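Long-range contacts in 2,5-dihydroxypyridine 5,6-dioxygenase (Pseudomonas putida KT2440, PDB 7CUP), which catalyses the iron-dependent, dioxygen-driven opening of the 2,5-dihydroxypyridine ring between carbons 5 and 6, giving N-formylmaleamate in aerobic nicotinate degradation: residues A122-P126 with D286-M290; G193-P199 with S264-L270; L217-Y222 with A278-R284; A292-N298 with D320-R324. One frame throughout, in Å; residues are numbered along the deposited sequence.

Interaction 1. Residues A122-P126 with D286-M290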
# COMPACT_ATOMS: atom_id res chain seq x y z
N ALA A 122 -19.98 -13.75 3.24
CA ALA A 122 -19.83 -12.91 2.03
C ALA A 122 -18.36 -12.94 1.60
O ALA A 122 -17.59 -12.14 2.14
CB ALA A 122 -20.30 -11.48 2.28
N VAL A 123 -17.99 -13.88 0.73
CA VAL A 123 -16.56 -14.11 0.39
C VAL A 123 -16.37 -14.16 -1.13
O VAL A 123 -15.21 -13.99 -1.57
CB VAL A 123 -16.01 -15.37 1.08
CG1 VAL A 123 -15.79 -15.12 2.55
CG2 VAL A 123 -16.87 -16.61 0.84
N GLU A 124 -17.46 -14.36 -1.88
CA GLU A 124 -17.36 -14.44 -3.36
C GLU A 124 -17.01 -13.05 -3.86
O GLU A 124 -17.26 -12.04 -3.20
CB GLU A 124 -18.64 -14.96 -4.02
CG GLU A 124 -18.94 -16.41 -3.76
CD GLU A 124 -17.96 -17.44 -4.29
OE1 GLU A 124 -18.31 -18.10 -5.27
OE2 GLU A 124 -16.91 -17.66 -3.64
N PRO A 125 -16.40 -12.97 -5.07
CA PRO A 125 -16.04 -11.69 -5.66
C PRO A 125 -17.24 -10.75 -5.85
O PRO A 125 -18.36 -11.19 -6.12
CB PRO A 125 -15.47 -12.07 -7.05
CG PRO A 125 -15.16 -13.54 -7.00
CD PRO A 125 -16.05 -14.12 -5.92
N PRO A 126 -17.04 -9.42 -5.75
CA PRO A 126 -18.14 -8.46 -5.88
C PRO A 126 -19.03 -8.67 -7.12
O PRO A 126 -20.23 -8.50 -7.01
CB PRO A 126 -17.41 -7.11 -6.00
CG PRO A 126 -16.11 -7.31 -5.24
CD PRO A 126 -15.75 -8.77 -5.44
N ASP A 286 -10.66 -17.66 -7.75
CA ASP A 286 -11.62 -16.53 -7.77
C ASP A 286 -12.60 -16.67 -6.62
O ASP A 286 -13.02 -15.66 -6.10
CB ASP A 286 -12.39 -16.46 -9.08
CG ASP A 286 -11.50 -16.07 -10.25
OD1 ASP A 286 -10.32 -15.75 -10.01
OD2 ASP A 286 -11.98 -16.13 -11.39
N GLY A 287 -13.00 -17.89 -6.28
CA GLY A 287 -14.04 -18.14 -5.26
C GLY A 287 -14.31 -19.62 -5.10
O GLY A 287 -13.59 -20.44 -5.67
N MET A 288 -15.35 -19.98 -4.36
CA MET A 288 -15.71 -21.39 -4.08
C MET A 288 -16.76 -21.91 -5.09
O MET A 288 -17.10 -23.09 -5.05
CB MET A 288 -16.23 -21.49 -2.65
CG MET A 288 -17.59 -20.85 -2.44
SD MET A 288 -18.13 -21.11 -0.73
CE MET A 288 -16.64 -20.58 0.11
N CYS A 289 -17.20 -21.09 -6.03
CA CYS A 289 -18.15 -21.45 -7.12
C CYS A 289 -19.50 -21.82 -6.49
O CYS A 289 -19.96 -23.01 -6.52
CB CYS A 289 -17.61 -22.55 -8.04
SG CYS A 289 -18.59 -22.65 -9.58
N MET A 290 -20.17 -20.80 -5.98
CA MET A 290 -21.59 -20.90 -5.56
C MET A 290 -22.50 -21.13 -6.77
O MET A 290 -23.55 -21.74 -6.55
CB MET A 290 -22.01 -19.66 -4.77
CG MET A 290 -21.39 -19.61 -3.40
SD MET A 290 -21.62 -21.14 -2.44
CE MET A 290 -23.39 -21.18 -2.27
O HOH W 1 -13.31 -15.12 -3.08
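The carboxylate of E124 takes three backbone N-H groups in a row from the loop that runs into helix 290-294. M288 N makes the one strong bond, 2.9 Å to E124 OE2, nearly straight at 165° and on the syn lone pair of that oxygen. OE1 collects two weak ones: M290 N lies 3.4 Å from E124 OE1 and well lined up, whereas C289 N at a similar length is bent to 124°. The side chain gets there by folding: CG stands anti to the carbonyl carbon and chi2 turns again (-64°), which swings the acid across the gap at about a right angle to the side chains of M288 and M290. G287 lets it in, since a side chain on that residue would run into OE2. An alanine at E124 would probably leave the N-H groups of M288, C289 and M290 without their shared acceptor and open a gap beside the two methionine side chains.

Around the acid the contact is thinner. P125 CG sits 3.1 Å from D286 O, and V123 CG2 meets the terminal methyl, CE, of M288 at 4.0 Å. Water 1 donates to both V123 O and D286 O, bridging the two backbones. D286 itself turns its carboxylate elsewhere, to H282 and to N285 of a second subunit.

M290 begins the helix 290-294, with C289 as its N-cap, so the acid lies by the N-terminal end of that helix. Backbone N-H groups gathered there, together with the helix dipole, would be expected to stabilise a negative charge on E124.

Interaction 2. Residues G193-P199 with S264-L270. With FE (Fe (III) ion), chain G.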
# COMPACT_ATOMS: atom_id res chain seq x y z
N GLY A 193 -29.41 -19.64 -2.63
CA GLY A 193 -30.69 -19.97 -3.29
C GLY A 193 -30.85 -21.46 -3.51
O GLY A 193 -31.06 -21.86 -4.65
N PHE A 194 -30.77 -22.28 -2.45
CA PHE A 194 -30.94 -23.75 -2.52
C PHE A 194 -31.23 -24.32 -1.13
O PHE A 194 -31.32 -23.57 -0.12
CB PHE A 194 -29.70 -24.40 -3.16
CG PHE A 194 -28.40 -24.22 -2.42
CD1 PHE A 194 -27.69 -23.02 -2.51
CD2 PHE A 194 -27.86 -25.26 -1.69
CE1 PHE A 194 -26.48 -22.87 -1.83
CE2 PHE A 194 -26.63 -25.11 -1.04
CZ PHE A 194 -25.96 -23.91 -1.10
N LEU A 195 -31.38 -25.64 -1.06
CA LEU A 195 -31.78 -26.33 0.19
C LEU A 195 -31.30 -27.78 0.13
O LEU A 195 -31.03 -28.29 -0.98
CB LEU A 195 -33.29 -26.17 0.40
CG LEU A 195 -34.21 -27.21 -0.27
CD1 LEU A 195 -35.61 -27.19 0.36
CD2 LEU A 195 -34.31 -26.94 -1.76
N PHE A 196 -31.18 -28.41 1.29
CA PHE A 196 -30.65 -29.77 1.45
C PHE A 196 -31.07 -30.34 2.82
O PHE A 196 -31.48 -29.57 3.70
CB PHE A 196 -29.13 -29.74 1.30
CG PHE A 196 -28.45 -28.69 2.15
CD1 PHE A 196 -28.03 -28.98 3.44
CD2 PHE A 196 -28.22 -27.42 1.65
CE1 PHE A 196 -27.40 -28.02 4.21
CE2 PHE A 196 -27.59 -26.46 2.42
CZ PHE A 196 -27.19 -26.75 3.71
N THR A 197 -31.00 -31.67 2.93
CA THR A 197 -31.03 -32.45 4.19
C THR A 197 -29.83 -33.38 4.23
O THR A 197 -28.92 -33.21 3.40
CB THR A 197 -32.23 -33.41 4.34
OG1 THR A 197 -33.25 -33.19 3.37
CG2 THR A 197 -32.79 -33.33 5.74
N TRP A 198 -29.87 -34.33 5.16
CA TRP A 198 -28.95 -35.48 5.25
C TRP A 198 -29.80 -36.74 5.16
O TRP A 198 -30.94 -36.74 5.59
CB TRP A 198 -28.15 -35.39 6.56
CG TRP A 198 -27.23 -34.21 6.60
CD1 TRP A 198 -25.87 -34.23 6.53
CD2 TRP A 198 -27.61 -32.83 6.76
NE1 TRP A 198 -25.38 -32.96 6.61
CE2 TRP A 198 -26.41 -32.08 6.75
CE3 TRP A 198 -28.82 -32.16 6.96
CZ2 TRP A 198 -26.40 -30.70 6.92
CZ3 TRP A 198 -28.82 -30.80 7.12
CH2 TRP A 198 -27.62 -30.08 7.09
N PRO A 199 -29.29 -37.83 4.55
CA PRO A 199 -29.98 -39.11 4.62
C PRO A 199 -29.93 -39.65 6.06
O PRO A 199 -28.99 -39.33 6.80
CB PRO A 199 -29.18 -40.02 3.69
CG PRO A 199 -27.78 -39.40 3.67
CD PRO A 199 -27.99 -37.91 3.88
N SER A 264 -23.12 -36.95 2.81
CA SER A 264 -23.56 -35.85 3.71
C SER A 264 -24.83 -35.25 3.14
O SER A 264 -25.83 -35.95 3.05
CB SER A 264 -22.44 -34.85 3.92
OG SER A 264 -21.60 -35.29 4.98
N HIS A 265 -24.83 -33.97 2.76
CA HIS A 265 -26.10 -33.28 2.45
C HIS A 265 -26.51 -33.62 1.02
O HIS A 265 -25.64 -33.99 0.19
CB HIS A 265 -26.01 -31.79 2.79
CG HIS A 265 -24.99 -31.02 2.04
ND1 HIS A 265 -25.22 -30.54 0.77
CD2 HIS A 265 -23.75 -30.63 2.39
CE1 HIS A 265 -24.16 -29.88 0.35
NE2 HIS A 265 -23.24 -29.93 1.32
N ILE A 266 -27.81 -33.56 0.76
CA ILE A 266 -28.45 -33.93 -0.52
C ILE A 266 -29.56 -32.93 -0.70
O ILE A 266 -30.21 -32.61 0.30
CB ILE A 266 -28.94 -35.40 -0.47
CG1 ILE A 266 -29.79 -35.68 0.77
CG2 ILE A 266 -27.76 -36.35 -0.51
CD1 ILE A 266 -30.47 -37.03 0.74
N GLY A 267 -29.72 -32.35 -1.88
CA GLY A 267 -30.71 -31.28 -2.05
C GLY A 267 -30.76 -30.84 -3.48
O GLY A 267 -30.22 -31.54 -4.34
N TRP A 268 -31.40 -29.71 -3.75
CA TRP A 268 -31.52 -29.21 -5.14
C TRP A 268 -31.45 -27.68 -5.16
O TRP A 268 -31.64 -27.06 -4.11
CB TRP A 268 -32.76 -29.80 -5.82
CG TRP A 268 -34.10 -29.33 -5.34
CD1 TRP A 268 -34.86 -28.36 -5.91
CD2 TRP A 268 -34.86 -29.82 -4.22
NE1 TRP A 268 -36.02 -28.19 -5.20
CE2 TRP A 268 -36.06 -29.09 -4.18
CE3 TRP A 268 -34.64 -30.81 -3.26
CZ2 TRP A 268 -37.05 -29.32 -3.23
CZ3 TRP A 268 -35.61 -31.02 -2.30
CH2 TRP A 268 -36.80 -30.28 -2.29
N GLY A 269 -31.12 -27.15 -6.33
CA GLY A 269 -30.80 -25.74 -6.54
C GLY A 269 -32.00 -24.99 -7.00
O GLY A 269 -32.77 -25.57 -7.81
N LEU A 270 -32.17 -23.76 -6.53
CA LEU A 270 -33.34 -22.90 -6.83
C LEU A 270 -32.87 -21.52 -7.27
O LEU A 270 -33.70 -20.58 -7.21
CB LEU A 270 -34.23 -22.84 -5.58
CG LEU A 270 -35.04 -24.12 -5.31
CD1 LEU A 270 -35.73 -24.06 -3.96
CD2 LEU A 270 -36.05 -24.38 -6.42
FE FE G . -21.05 -30.23 1.47
O HOH W 2 -20.75 -30.84 3.72
O HOH W 3 -21.05 -27.92 1.66
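L195 lays its CD2 methyl over the centre of the six-membered ring of W268, 3.8 Å from L195 CD2 to the ring centroid and 14° off the normal, and the same methyl reaches L270 CD1. Further along the two strands, F196 and H265 meet obliquely, their ring planes 45° apart, with F196 CD1 3.5 Å from H265 CB. That CB also rests over one face of the W198 indole, whose CH2 points at the edge of the F196 ring. With CG held between its backbone N and carbonyl carbon (chi1 62°), H265 puts NE2 on the ferric ion at 2.2 Å; S302, H318 and D320 bind the same ion.

The backbones pair antiparallel. T197 and I266 exchange two bonds of 2.9 Å, T197 N to I266 O and I266 N to T197 O, while L195 and W268 are joined by a sound bond and a weak one. G267 faces F196 at a non-hydrogen-bonded pair so close that a side chain there would clash.

In the five-stranded antiparallel sheet, strand 175-177 flanks 194-197, with a G1 bulge at G193 and F194, and 299-303 flanks 263-269. Helix 136-151 packs on L195, T197 and L270.

Interaction 3. Residues L217-Y222 with A278-R284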
# COMPACT_ATOMS: atom_id res chain seq x y z
N LEU A 217 -16.49 -30.10 -6.68
CA LEU A 217 -15.89 -29.02 -5.87
C LEU A 217 -15.19 -29.68 -4.68
O LEU A 217 -15.77 -30.56 -4.07
CB LEU A 217 -17.03 -28.09 -5.45
CG LEU A 217 -17.88 -27.53 -6.58
CD1 LEU A 217 -19.00 -26.68 -6.02
CD2 LEU A 217 -17.05 -26.72 -7.56
N PRO A 218 -13.96 -29.29 -4.28
CA PRO A 218 -13.25 -28.11 -4.83
C PRO A 218 -12.34 -28.27 -6.06
O PRO A 218 -11.60 -27.35 -6.31
CB PRO A 218 -12.34 -27.72 -3.65
CG PRO A 218 -11.96 -29.05 -3.05
CD PRO A 218 -13.20 -29.92 -3.19
N PHE A 219 -12.44 -29.34 -6.85
CA PHE A 219 -11.57 -29.53 -8.04
C PHE A 219 -11.94 -28.47 -9.09
O PHE A 219 -11.07 -28.06 -9.86
CB PHE A 219 -11.67 -30.92 -8.67
CG PHE A 219 -11.46 -32.11 -7.76
CD1 PHE A 219 -10.88 -31.97 -6.51
CD2 PHE A 219 -11.88 -33.37 -8.15
CE1 PHE A 219 -10.71 -33.08 -5.68
CE2 PHE A 219 -11.70 -34.48 -7.33
CZ PHE A 219 -11.15 -34.32 -6.08
N LYS A 220 -13.21 -28.08 -9.16
CA LYS A 220 -13.71 -27.08 -10.15
C LYS A 220 -13.38 -27.53 -11.58
O LYS A 220 -12.90 -26.70 -12.35
CB LYS A 220 -13.15 -25.70 -9.82
CG LYS A 220 -13.57 -25.18 -8.46
CD LYS A 220 -12.69 -24.12 -7.89
CE LYS A 220 -13.30 -23.54 -6.65
NZ LYS A 220 -12.25 -23.07 -5.72
N ASN A 221 -13.67 -28.79 -11.91
CA ASN A 221 -13.52 -29.36 -13.28
C ASN A 221 -14.89 -29.78 -13.73
O ASN A 221 -15.66 -30.23 -12.89
CB ASN A 221 -12.60 -30.58 -13.32
CG ASN A 221 -11.16 -30.23 -13.05
OD1 ASN A 221 -10.40 -31.01 -12.44
ND2 ASN A 221 -10.77 -29.05 -13.51
N TYR A 222 -15.18 -29.61 -15.00
CA TYR A 222 -16.27 -30.33 -15.70
C TYR A 222 -15.73 -31.71 -16.07
O TYR A 222 -14.70 -31.78 -16.74
CB TYR A 222 -16.71 -29.55 -16.93
CG TYR A 222 -17.28 -28.19 -16.65
CD1 TYR A 222 -18.60 -28.02 -16.31
CD2 TYR A 222 -16.51 -27.05 -16.80
CE1 TYR A 222 -19.16 -26.76 -16.13
CE2 TYR A 222 -17.04 -25.78 -16.61
CZ TYR A 222 -18.37 -25.63 -16.25
OH TYR A 222 -18.88 -24.37 -16.04
N ALA A 278 -20.89 -20.90 -15.48
CA ALA A 278 -20.10 -19.82 -14.82
C ALA A 278 -18.69 -20.30 -14.43
O ALA A 278 -17.71 -19.54 -14.64
CB ALA A 278 -20.90 -19.32 -13.65
N MET A 279 -18.54 -21.53 -13.93
CA MET A 279 -17.26 -22.02 -13.36
C MET A 279 -16.19 -21.95 -14.45
O MET A 279 -15.04 -21.53 -14.16
CB MET A 279 -17.41 -23.47 -12.88
CG MET A 279 -16.25 -23.96 -12.06
SD MET A 279 -16.54 -25.67 -11.48
CE MET A 279 -16.50 -26.59 -13.02
N GLY A 280 -16.57 -22.31 -15.68
CA GLY A 280 -15.66 -22.39 -16.83
C GLY A 280 -15.12 -21.03 -17.25
O GLY A 280 -14.20 -21.00 -18.06
N LEU A 281 -15.66 -19.93 -16.74
CA LEU A 281 -15.21 -18.58 -17.13
C LEU A 281 -14.27 -18.04 -16.05
O LEU A 281 -13.80 -16.88 -16.23
CB LEU A 281 -16.44 -17.69 -17.32
CG LEU A 281 -17.25 -18.06 -18.56
CD1 LEU A 281 -18.69 -17.61 -18.41
CD2 LEU A 281 -16.63 -17.45 -19.80
N HIS A 282 -14.02 -18.82 -14.99
CA HIS A 282 -13.29 -18.35 -13.78
C HIS A 282 -11.98 -19.14 -13.56
O HIS A 282 -11.83 -20.25 -14.13
CB HIS A 282 -14.25 -18.43 -12.59
CG HIS A 282 -15.10 -17.23 -12.44
ND1 HIS A 282 -14.61 -16.08 -11.89
CD2 HIS A 282 -16.40 -17.01 -12.75
CE1 HIS A 282 -15.57 -15.18 -11.86
NE2 HIS A 282 -16.69 -15.74 -12.37
N ASP A 283 -11.05 -18.55 -12.81
CA ASP A 283 -9.90 -19.29 -12.26
C ASP A 283 -10.33 -19.91 -10.92
O ASP A 283 -11.26 -19.40 -10.27
CB ASP A 283 -8.64 -18.41 -12.18
CG ASP A 283 -8.10 -18.03 -13.56
OD1 ASP A 283 -8.14 -18.87 -14.47
OD2 ASP A 283 -7.67 -16.88 -13.73
N ARG A 284 -9.65 -20.97 -10.50
CA ARG A 284 -10.01 -21.70 -9.26
C ARG A 284 -9.99 -20.75 -8.07
O ARG A 284 -10.86 -20.87 -7.20
CB ARG A 284 -9.04 -22.86 -9.06
CG ARG A 284 -9.18 -23.94 -10.11
CD ARG A 284 -8.70 -25.26 -9.56
NE ARG A 284 -8.85 -26.30 -10.56
CZ ARG A 284 -8.06 -26.44 -11.61
NH1 ARG A 284 -7.04 -25.62 -11.79
NH2 ARG A 284 -8.28 -27.42 -12.47
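M279 sets its methyl CE over the centre of one face of the Y222 ring, 3.7 Å from M279 CE to the ring centroid, with SD farther off above the same face in a Met-aromatic contact. At the ring edge lies G280, whose N donates to Y222 OH (3.1 Å); the hydroxyl is also bonded to W276 O. W276 of the same chain and, from a second subunit, Y247 each meet the Y222 ring edge-to-face. The guanidinium of R284 is the other flat group. Its edge is turned to F219 O, which lies almost in its plane and takes a 2.9 Å bond from R284 NE, close to straight at 168°. Beside it the N221 amide stands nearly perpendicular, an approach of two donors and not a bond.

M279 reaches its ring on a chain extended to SD and bent only at the end (chi3 67°), and on the way SD passes 3.4 Å from K220 CA. K220 stretches out alongside R284, its CD against R284 CB, until NZ donates to R284 O at 3.0 Å. The ammonium is shared further with G287 O and with D71 in a salt bridge, so the lysine gathers loops as well as balancing a charge.

This is a meeting of two connecting segments. The turn 217-220 joins the short strands 215-216 and 221-222, and L217 rests on helix 290-294 and D320 of strand 319-323. The 3-10 turn 279-281 faces it, leading on to the subunit boundary, where D283 takes bonds from R284 and N285 of a second subunit and R284 N donates to D283 of a third.

Interaction 4. Residues A292-N298 with D320-R324. With FE (Fe (III) ion), chain G.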
# COMPACT_ATOMS: atom_id res chain seq x y z
N ALA A 292 -22.07 -23.31 -9.14
CA ALA A 292 -22.11 -24.77 -9.29
C ALA A 292 -23.02 -25.34 -8.21
O ALA A 292 -23.74 -26.29 -8.51
CB ALA A 292 -20.71 -25.35 -9.21
N ARG A 293 -22.97 -24.81 -6.98
CA ARG A 293 -23.81 -25.37 -5.89
C ARG A 293 -25.28 -25.01 -6.12
O ARG A 293 -26.15 -25.81 -5.70
CB ARG A 293 -23.35 -24.90 -4.51
CG ARG A 293 -21.96 -25.37 -4.11
CD ARG A 293 -21.59 -24.93 -2.73
NE ARG A 293 -20.32 -25.55 -2.38
CZ ARG A 293 -19.12 -25.13 -2.78
NH1 ARG A 293 -19.02 -24.06 -3.55
NH2 ARG A 293 -18.03 -25.79 -2.39
N ALA A 294 -25.58 -23.82 -6.64
CA ALA A 294 -26.92 -23.21 -6.50
C ALA A 294 -27.75 -23.30 -7.79
O ALA A 294 -28.94 -23.01 -7.69
CB ALA A 294 -26.85 -21.78 -6.01
N PHE A 295 -27.19 -23.63 -8.95
CA PHE A 295 -27.92 -23.40 -10.22
C PHE A 295 -29.26 -24.15 -10.19
O PHE A 295 -29.36 -25.29 -9.69
CB PHE A 295 -27.04 -23.70 -11.43
CG PHE A 295 -26.65 -25.14 -11.70
CD1 PHE A 295 -27.41 -25.95 -12.53
CD2 PHE A 295 -25.43 -25.66 -11.25
CE1 PHE A 295 -27.00 -27.23 -12.86
CE2 PHE A 295 -25.03 -26.95 -11.57
CZ PHE A 295 -25.83 -27.74 -12.36
N TYR A 296 -30.29 -23.49 -10.71
CA TYR A 296 -31.70 -23.95 -10.73
C TYR A 296 -31.78 -25.40 -11.27
O TYR A 296 -31.36 -25.65 -12.41
CB TYR A 296 -32.48 -22.97 -11.61
CG TYR A 296 -33.99 -23.06 -11.55
CD1 TYR A 296 -34.70 -22.50 -10.50
CD2 TYR A 296 -34.72 -23.61 -12.59
CE1 TYR A 296 -36.08 -22.51 -10.46
CE2 TYR A 296 -36.11 -23.61 -12.58
CZ TYR A 296 -36.79 -23.07 -11.50
OH TYR A 296 -38.15 -23.08 -11.45
N GLY A 297 -32.29 -26.34 -10.47
CA GLY A 297 -32.59 -27.70 -10.95
C GLY A 297 -31.43 -28.67 -10.84
O GLY A 297 -31.57 -29.81 -11.28
N ASN A 298 -30.31 -28.29 -10.24
CA ASN A 298 -29.21 -29.25 -9.99
C ASN A 298 -29.67 -30.22 -8.89
O ASN A 298 -30.62 -29.90 -8.16
CB ASN A 298 -27.86 -28.53 -9.72
CG ASN A 298 -27.69 -27.93 -8.33
OD1 ASN A 298 -28.46 -28.21 -7.41
ND2 ASN A 298 -26.66 -27.10 -8.15
N ASP A 320 -18.40 -31.27 -2.66
CA ASP A 320 -19.73 -30.85 -3.16
C ASP A 320 -19.78 -31.21 -4.62
O ASP A 320 -18.83 -30.84 -5.37
CB ASP A 320 -20.00 -29.37 -2.92
CG ASP A 320 -20.35 -29.08 -1.48
OD1 ASP A 320 -20.79 -30.00 -0.81
OD2 ASP A 320 -20.13 -27.95 -1.03
N ILE A 321 -20.83 -31.92 -5.02
CA ILE A 321 -20.96 -32.48 -6.39
C ILE A 321 -22.37 -32.22 -6.90
O ILE A 321 -23.30 -32.91 -6.50
CB ILE A 321 -20.63 -33.98 -6.39
CG1 ILE A 321 -19.23 -34.23 -5.84
CG2 ILE A 321 -20.84 -34.55 -7.78
CD1 ILE A 321 -18.88 -35.70 -5.65
N PRO A 322 -22.56 -31.22 -7.79
CA PRO A 322 -23.83 -31.01 -8.47
C PRO A 322 -23.96 -31.82 -9.77
O PRO A 322 -23.02 -31.89 -10.53
CB PRO A 322 -23.82 -29.51 -8.82
CG PRO A 322 -22.35 -29.11 -8.82
CD PRO A 322 -21.56 -30.20 -8.14
N LEU A 323 -25.14 -32.39 -10.00
CA LEU A 323 -25.46 -33.15 -11.23
C LEU A 323 -26.55 -32.43 -11.99
O LEU A 323 -27.49 -31.89 -11.34
CB LEU A 323 -25.89 -34.57 -10.84
CG LEU A 323 -24.95 -35.30 -9.91
CD1 LEU A 323 -25.56 -36.63 -9.52
CD2 LEU A 323 -23.59 -35.49 -10.57
N ARG A 324 -26.44 -32.41 -13.32
CA ARG A 324 -27.44 -31.85 -14.26
C ARG A 324 -28.42 -32.95 -14.70
O ARG A 324 -28.07 -34.13 -14.59
CB ARG A 324 -26.78 -31.44 -15.57
CG ARG A 324 -26.23 -30.03 -15.57
CD ARG A 324 -24.91 -30.04 -16.29
NE ARG A 324 -24.91 -30.44 -17.70
CZ ARG A 324 -24.35 -31.55 -18.20
NH1 ARG A 324 -23.81 -32.51 -17.43
NH2 ARG A 324 -24.37 -31.69 -19.50
FE FE G . -21.05 -30.23 1.47
O HOH W 4 -30.25 -32.19 -12.04
O HOH W 3 -21.05 -27.92 1.66
O HOH W 2 -20.75 -30.84 3.72
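N298 and R324 bring the backbones closest, with N298 CA 3.4 Å from L323 O in a CA-H...O contact, where a type II turn from F295 to N298 follows helix 290-294 and meets the end of strand 319-323. Water 4 donates to both G297 O and L323 O. P322 fills the middle: its CG lies against A292 O and A292 CB, and its CB is 3.9 Å from F295 CE2. The F295 ring, which also touches R324 CG, carries N298 CB over one face. N298 ND2 reaches back to R293 O at 2.8 Å, coming from above the carbonyl plane, and fastens the turn to the helix end.

At the other end R293 and D320 form a salt bridge. The arginine chain, extended from CG to NE (chi2 -177°), carries the guanidinium edge to the acid. R293 NE meets D320 OD2 at 2.8 Å, on the anti side of the carboxylate and 25° out of its plane, and NH2 adds a weak bond to the same oxygen; the two groups stand almost perpendicular. D320 OD1 binds the ferric ion at 2.3 Å, while water 3, an iron ligand, donates to OD2. R293 is thus a second-shell residue, held in turn by M288 O. A leucine in place of R293 would probably leave D320 OD2 without its charged mate and the carboxylate freer to turn at the iron.

Strand 319-323, an edge strand of its sheet within the chain, bonds to 299-303; helix 290-294 packs against it through A292 and R293, while L323 reaches strand 207-210.

In the fold
From the N terminus, residues 122-126, just after strand 118-121 of the parallel sheet, wait until 286-290 to close interaction 1, the widest loop. Within it lie both interaction 2, which pairs 193-199 with 264-270, and interaction 3, which joins 217-222 to 278-284; these two cross, since their segments alternate. Interaction 4 closes last, in series with the others, by a short return from 292-298 to 320-324. Interactions 2 and 4 share the ferric ion and its two waters, bringing H265 and D320 together from separate strands of one antiparallel sheet. M288 meets R293 and L217 meets D320, linking interactions 1 and 3 to interaction 4, and so the parallel sheet to the iron site.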